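PDB 5KAW: SA2223 protein, which is of unknown function but binds rhodamine 6G and tetraphenylphosphonium, consistent with a multidrug-recognition role for this GyrI-like protein. Local coordinates for residues F134-D139 and I148-M153. Residues are numbered along the deposited sequence; the frame is centred on the assembly and turned at random.
With RHQ (rhodamine 6g), chain B; P4P (tetraphenylphosphonium), chain C; GOL (glycerol), chain I.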
ATOM      1  N   PHE A 134       1.695   0.571   2.156  1.00 14.21           N
ATOM      2  CA  PHE A 134       0.768   0.532   1.033  1.00 14.20           C
ATOM      3  C   PHE A 134      -0.288   1.628   0.976  1.00 17.25           C
ATOM      4  O   PHE A 134      -0.665   2.257   1.981  1.00 16.05           O
ATOM      5  CB  PHE A 134       0.069  -0.845   0.976  1.00 14.24           C
ATOM      6  CG  PHE A 134      -0.781  -1.192   2.187  1.00 14.90           C
ATOM      7  CD1 PHE A 134      -2.120  -0.836   2.245  1.00 17.56           C
ATOM      8  CD2 PHE A 134      -0.259  -1.942   3.231  1.00 14.20           C
ATOM      9  CE1 PHE A 134      -2.903  -1.180   3.336  1.00 15.96           C
ATOM     10  CE2 PHE A 134      -1.036  -2.283   4.323  1.00 12.14           C
ATOM     11  CZ  PHE A 134      -2.355  -1.903   4.378  1.00 15.13           C
ATOM     12  N   GLU A 135      -0.735   1.842  -0.253  1.00 16.68           N
ATOM     13  CA  GLU A 135      -1.905   2.650  -0.554  1.00 13.86           C
ATOM     14  C   GLU A 135      -3.116   1.737  -0.543  1.00 15.07           C
ATOM     15  O   GLU A 135      -3.054   0.605  -1.031  1.00 14.90           O
ATOM     16  CB  GLU A 135      -1.758   3.339  -1.924  1.00 15.39           C
ATOM     17  CG  GLU A 135      -0.484   4.160  -2.091  1.00 20.52           C
ATOM     18  CD  GLU A 135       0.177   3.955  -3.456  1.00 19.83           C
ATOM     19  OE1 GLU A 135      -0.543   3.888  -4.469  1.00 23.47           O
ATOM     20  OE2 GLU A 135       1.417   3.870  -3.513  1.00 29.30           O
ATOM     21  N   LEU A 136      -4.220   2.222   0.010  1.00 12.96           N
ATOM     22  CA  LEU A 136      -5.472   1.474  -0.005  1.00 15.45           C
ATOM     23  C   LEU A 136      -6.546   2.314  -0.686  1.00 16.73           C
ATOM     24  O   LEU A 136      -6.882   3.393  -0.205  1.00 17.39           O
ATOM     25  CB  LEU A 136      -5.908   1.092   1.410  1.00 16.82           C
ATOM     26  CG  LEU A 136      -7.187   0.254   1.484  1.00 17.66           C
ATOM     27  CD1 LEU A 136      -6.983  -1.091   0.804  1.00 18.85           C
ATOM     28  CD2 LEU A 136      -7.608   0.058   2.921  1.00 23.68           C
ATOM     29  N   TYR A 137      -7.064   1.796  -1.800  1.00 15.62           N
ATOM     30  CA  TYR A 137      -8.079   2.463  -2.619  1.00 13.60           C
ATOM     31  C   TYR A 137      -9.428   1.777  -2.454  1.00 19.57           C
ATOM     32  O   TYR A 137      -9.689   0.739  -3.072  1.00 19.28           O
ATOM     33  CB  TYR A 137      -7.673   2.456  -4.103  1.00 14.26           C
ATOM     34  CG  TYR A 137      -6.362   3.164  -4.369  1.00 15.53           C
ATOM     35  CD1 TYR A 137      -6.329   4.531  -4.592  1.00 15.64           C
ATOM     36  CD2 TYR A 137      -5.159   2.466  -4.383  1.00 15.35           C
ATOM     37  CE1 TYR A 137      -5.147   5.188  -4.822  1.00 18.35           C
ATOM     38  CE2 TYR A 137      -3.960   3.116  -4.618  1.00 11.88           C
ATOM     39  CZ  TYR A 137      -3.961   4.484  -4.831  1.00 14.62           C
ATOM     40  OH  TYR A 137      -2.786   5.169  -5.064  1.00 20.61           O
ATOM     41  N   GLN A 138     -10.283   2.350  -1.615  1.00 18.51           N
ATOM     42  CA  GLN A 138     -11.600   1.777  -1.368  1.00 25.08           C
ATOM     43  C   GLN A 138     -12.557   2.235  -2.475  1.00 26.68           C
ATOM     44  O   GLN A 138     -12.165   2.979  -3.373  1.00 23.04           O
ATOM     45  CB  GLN A 138     -12.095   2.170   0.033  1.00 33.81           C
ATOM     46  CG  GLN A 138     -11.044   1.895   1.139  1.00 79.22           C
ATOM     47  CD  GLN A 138     -11.460   2.360   2.527  1.00 64.99           C
ATOM     48  OE1 GLN A 138     -10.974   3.378   3.024  1.00 48.76           O
ATOM     49  NE2 GLN A 138     -12.339   1.601   3.169  1.00 59.46           N
ATOM     50  N   ASP A 139     -13.799   1.760  -2.438  1.00 28.58           N
ATOM     51  CA  ASP A 139     -14.784   2.135  -3.450  1.00 29.68           C
ATOM     52  C   ASP A 139     -14.999   3.640  -3.485  1.00 29.96           C
ATOM     53  O   ASP A 139     -15.011   4.307  -2.443  1.00 29.40           O
ATOM     54  CB  ASP A 139     -16.128   1.449  -3.189  1.00 30.60           C
ATOM     55  CG  ASP A 139     -16.123  -0.016  -3.558  1.00 38.25           C
ATOM     56  OD1 ASP A 139     -15.271  -0.432  -4.371  1.00 40.34           O
ATOM     57  OD2 ASP A 139     -16.988  -0.751  -3.036  1.00 41.06           O
ATOM     58  N   ILE A 148     -10.869   9.640  -0.848  1.00 17.89           N
ATOM     59  CA  ILE A 148      -9.852   9.396   0.172  1.00 17.39           C
ATOM     60  C   ILE A 148      -9.086   8.114  -0.104  1.00 17.34           C
ATOM     61  O   ILE A 148      -9.660   7.020  -0.167  1.00 16.76           O
ATOM     62  CB  ILE A 148     -10.476   9.320   1.577  1.00 20.75           C
ATOM     63  CG1 ILE A 148     -11.040  10.695   1.962  1.00 26.57           C
ATOM     64  CG2 ILE A 148      -9.448   8.860   2.610  1.00 23.01           C
ATOM     65  CD1 ILE A 148     -11.924  10.685   3.182  1.00 38.92           C
ATOM     66  N   THR A 149      -7.779   8.272  -0.277  1.00 16.32           N
ATOM     67  CA  THR A 149      -6.851   7.154  -0.341  1.00 16.12           C
ATOM     68  C   THR A 149      -6.218   7.018   1.039  1.00 20.17           C
ATOM     69  O   THR A 149      -5.824   8.025   1.627  1.00 18.58           O
ATOM     70  CB  THR A 149      -5.754   7.381  -1.391  1.00 14.21           C
ATOM     71  OG1 THR A 149      -6.350   7.718  -2.651  1.00 16.33           O
ATOM     72  CG2 THR A 149      -4.881   6.138  -1.539  1.00 17.06           C
ATOM     73  N   GLU A 150      -6.129   5.799   1.566  1.00 16.23           N
ATOM     74  CA  GLU A 150      -5.391   5.579   2.810  1.00 16.76           C
ATOM     75  C   GLU A 150      -3.949   5.155   2.523  1.00 20.93           C
ATOM     76  O   GLU A 150      -3.673   4.431   1.565  1.00 15.61           O
ATOM     77  CB  GLU A 150      -6.098   4.545   3.683  1.00 15.80           C
ATOM     78  CG  GLU A 150      -7.453   5.025   4.136  1.00 19.01           C
ATOM     79  CD  GLU A 150      -8.127   4.085   5.110  1.00 24.79           C
ATOM     80  OE1 GLU A 150      -7.641   2.952   5.291  1.00 21.21           O
ATOM     81  OE2 GLU A 150      -9.153   4.481   5.692  1.00 28.01           O
ATOM     82  N   ILE A 151      -3.036   5.645   3.353  1.00 13.44           N
ATOM     83  CA  ILE A 151      -1.621   5.294   3.282  1.00 14.30           C
ATOM     84  C   ILE A 151      -1.260   4.627   4.598  1.00 20.64           C
ATOM     85  O   ILE A 151      -1.373   5.241   5.661  1.00 16.15           O
ATOM     86  CB  ILE A 151      -0.723   6.528   3.042  1.00 17.71           C
ATOM     87  CG1 ILE A 151      -1.070   7.179   1.698  1.00 21.47           C
ATOM     88  CG2 ILE A 151       0.757   6.130   3.079  1.00 17.59           C
ATOM     89  CD1 ILE A 151      -0.460   8.551   1.497  1.00 21.91           C
ATOM     90  N   TRP A 152      -0.834   3.369   4.508  1.00 15.40           N
ATOM     91  CA  TRP A 152      -0.587   2.521   5.670  1.00 12.68           C
ATOM     92  C   TRP A 152       0.908   2.304   5.847  1.00 12.15           C
ATOM     93  O   TRP A 152       1.552   1.671   4.999  1.00 16.07           O
ATOM     94  CB  TRP A 152      -1.289   1.166   5.518  1.00 12.35           C
ATOM     95  CG  TRP A 152      -2.774   1.209   5.627  1.00 13.34           C
ATOM     96  CD1 TRP A 152      -3.645   1.881   4.809  1.00 15.14           C
ATOM     97  CD2 TRP A 152      -3.579   0.527   6.596  1.00 15.83           C
ATOM     98  NE1 TRP A 152      -4.938   1.666   5.222  1.00 15.01           N
ATOM     99  CE2 TRP A 152      -4.924   0.843   6.321  1.00 13.48           C
ATOM    100  CE3 TRP A 152      -3.292  -0.316   7.678  1.00 15.76           C
ATOM    101  CZ2 TRP A 152      -5.980   0.343   7.082  1.00 16.53           C
ATOM    102  CZ3 TRP A 152      -4.344  -0.806   8.437  1.00 18.53           C
ATOM    103  CH2 TRP A 152      -5.670  -0.476   8.134  1.00 21.96           C
ATOM    104  N   MET A 153       1.439   2.841   6.945  1.00 14.84           N
ATOM    105  CA  MET A 153       2.862   2.798   7.271  1.00 13.72           C
ATOM    106  C   MET A 153       3.107   1.925   8.503  1.00 15.44           C
ATOM    107  O   MET A 153       2.648   2.258   9.597  1.00 14.95           O
ATOM    108  CB  MET A 153       3.393   4.208   7.542  1.00 19.01           C
ATOM    109  CG  MET A 153       3.313   5.181   6.357  1.00 33.80           C
ATOM    110  SD  MET A 153       4.271   4.734   4.876  1.00 33.71           S
ATOM    111  CE  MET A 153       5.731   4.091   5.612  1.00 20.76           C
TER
HETATM  112  C1  RHQ B 201      -4.438   4.469  -9.254  1.00 36.75           C
HETATM  113  C2  RHQ B 201      -4.472   4.974 -10.542  1.00 38.46           C
HETATM  114  C3  RHQ B 201      -5.684   4.804 -11.318  1.00 39.44           C
HETATM  115  C4  RHQ B 201      -6.777   4.154 -10.768  1.00 40.27           C
HETATM  116  C5  RHQ B 201      -6.745   3.643  -9.450  1.00 39.38           C
HETATM  117  C6  RHQ B 201      -5.572   3.798  -8.690  1.00 37.39           C
HETATM  118  O1  RHQ B 201      -3.260   4.621  -8.473  1.00 41.82           O
HETATM  119  C7  RHQ B 201      -2.135   5.278  -8.994  1.00 38.75           C
HETATM  120  C8  RHQ B 201      -2.148   5.786 -10.283  1.00 41.79           C
HETATM  121  C9  RHQ B 201      -3.325   5.631 -11.084  1.00 40.44           C
HETATM  122  C10 RHQ B 201      -0.969   5.405  -8.163  1.00 40.12           C
HETATM  123  C11 RHQ B 201       0.132   6.032  -8.632  1.00 41.80           C
HETATM  124  C12 RHQ B 201       0.128   6.562  -9.959  1.00 63.63           C
HETATM  125  C13 RHQ B 201      -1.003   6.435 -10.767  1.00 39.67           C
HETATM  126  N1  RHQ B 201       1.314   6.189  -7.868  1.00 62.04           N
HETATM  127  C14 RHQ B 201      -3.227   5.861 -12.427  1.00 65.85           C
HETATM  128  C15 RHQ B 201      -2.329   5.118 -13.249  1.00 54.13           C
HETATM  129  C16 RHQ B 201      -2.257   5.374 -14.603  1.00 47.19           C
HETATM  130  C17 RHQ B 201      -3.087   6.374 -15.188  1.00 88.12           C
HETATM  131  C18 RHQ B 201      -3.978   7.105 -14.393  1.00 92.69           C
HETATM  132  C19 RHQ B 201      -4.037   6.841 -12.998  1.00 74.83           C
HETATM  133  C20 RHQ B 201       1.304   7.286 -10.608  1.00 81.67           C
HETATM  134  C21 RHQ B 201      -7.759   4.221 -11.895  1.00 40.61           C
HETATM  135  C22 RHQ B 201       1.294   5.981  -6.442  1.00 78.29           C
HETATM  136  C23 RHQ B 201       0.456   7.079  -5.723  1.00 41.82           C
HETATM  137  N2  RHQ B 201      -7.804   3.034  -8.979  1.00 57.23           N
HETATM  138  C24 RHQ B 201      -7.891   2.609  -7.635  1.00 75.21           C
HETATM  139  C25 RHQ B 201      -9.276   1.950  -7.397  1.00 40.29           C
HETATM  140  C26 RHQ B 201      -5.091   7.756 -12.336  1.00 46.78           C
HETATM  141  O27 RHQ B 201      -4.915   8.109 -11.131  1.00 36.92           O
HETATM  142  O2  RHQ B 201      -6.256   8.153 -13.074  1.00 48.04           O
HETATM  143  C28 RHQ B 201      -7.195   8.951 -12.376  1.00 56.16           C
HETATM  144  C29 RHQ B 201      -7.988   8.093 -11.387  1.00 37.52           C
HETATM  145  P   P4P C 202      10.669   4.889   4.315  1.00110.84           P
HETATM  146  C1A P4P C 202      11.170   6.248   5.417  1.00103.39           C
HETATM  147  C2A P4P C 202      11.785   5.974   6.630  1.00 89.81           C
HETATM  148  C3A P4P C 202      12.169   7.012   7.463  1.00 88.86           C
HETATM  149  C4A P4P C 202      11.936   8.328   7.090  1.00 90.64           C
HETATM  150  C5A P4P C 202      11.321   8.607   5.880  1.00 97.74           C
HETATM  151  C6A P4P C 202      10.939   7.567   5.045  1.00105.55           C
HETATM  152  C1C P4P C 202      12.181   4.075   3.677  1.00101.49           C
HETATM  153  C6C P4P C 202      13.415   4.388   4.237  1.00 75.76           C
HETATM  154  C5C P4P C 202      14.583   3.788   3.785  1.00 52.37           C
HETATM  155  C4C P4P C 202      14.531   2.860   2.763  1.00 52.42           C
HETATM  156  C3C P4P C 202      13.311   2.539   2.201  1.00 53.79           C
HETATM  157  C2C P4P C 202      12.140   3.141   2.650  1.00 79.21           C
HETATM  158  C1D P4P C 202       9.644   3.729   5.274  1.00 60.99           C
HETATM  159  C6D P4P C 202       9.531   2.405   4.897  1.00 69.30           C
HETATM  160  C5D P4P C 202       8.745   1.519   5.624  1.00101.64           C
HETATM  161  C4D P4P C 202       8.060   1.962   6.742  1.00106.20           C
HETATM  162  C3D P4P C 202       8.170   3.289   7.121  1.00 95.68           C
HETATM  163  C2D P4P C 202       8.955   4.169   6.390  1.00 62.47           C
HETATM  164  C6B P4P C 202       8.337   6.086   3.252  1.00102.60           C
HETATM  165  C5B P4P C 202       7.589   6.644   2.226  1.00 85.35           C
HETATM  166  C4B P4P C 202       8.132   6.746   0.956  1.00 85.13           C
HETATM  167  C3B P4P C 202       9.422   6.292   0.713  1.00 94.97           C
HETATM  168  C2B P4P C 202      10.173   5.733   1.740  1.00106.89           C
HETATM  169  C1B P4P C 202       9.628   5.623   3.013  1.00118.46           C
HETATM  170  C1  GOL I 208     -13.157   6.599  -0.777  1.00 59.58           C
HETATM  171  O1  GOL I 208     -12.858   5.575   0.140  1.00 60.03           O
HETATM  172  C2  GOL I 208     -14.176   7.549  -0.170  1.00 58.63           C
HETATM  173  O2  GOL I 208     -13.828   8.868  -0.508  1.00 56.95           O
HETATM  174  C3  GOL I 208     -15.576   7.218  -0.678  1.00 70.79           C
HETATM  175  O3  GOL I 208     -15.682   7.479  -2.062  1.00 86.27           O
HETATM  176  O   HOH W   1      -9.356   4.497   0.176  1.00 15.24           O
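Phe134 and Trp152 pair across adjacent antiparallel strands, their side chains side by side, and the rings form the tight end of this contact. The phenyl ring lies over one face of the indole as an offset stack, with its centroid 4.4 Å from that of the five-membered ring and the planes only 14° apart. Phe134 CE1 comes within 3.3 Å of Trp152 CG, while Trp152 CB sits over the phenyl face as a CH-pi donor. With chi1 at 62°, Phe134 CG is held between its own backbone N and carbonyl carbon, a confined rotamer that brings the ring across to its neighbour. The backbones of the pair are hydrogen-bonded in both directions, Trp152 N to Phe134 O at 2.8 Å being nearly straight. Leu136 and Glu150 repeat that reciprocal pairing, and Trp152 NE1 turns back along its own strand to Glu150 OE1 (3.0 Å), a bent bond that ties indole to carboxylate. The strands form a beta hairpin within the closed antiparallel barrel of this GyrI-like domain, flanked by strands 57-63 and 87-102. On the other face of the hairpin, Thr149 CG2 lies over one face of the Tyr137 ring in a CH-pi contact, and rhodamine 6G covers the opposite face. Tyr137 OH donates to Glu135 OE1 (2.7 Å), an oxygen of the dye pocket that is also hydrogen-bonded to Tyr71 OH. Packing slackens toward the turn: Gln138 OE1 and Glu150 OE2, both acceptors, merely pass at 3.4 Å, both residues being partly exposed, and a water binding Gln138 N, Leu136 O and Ile148 O spans the widening gap.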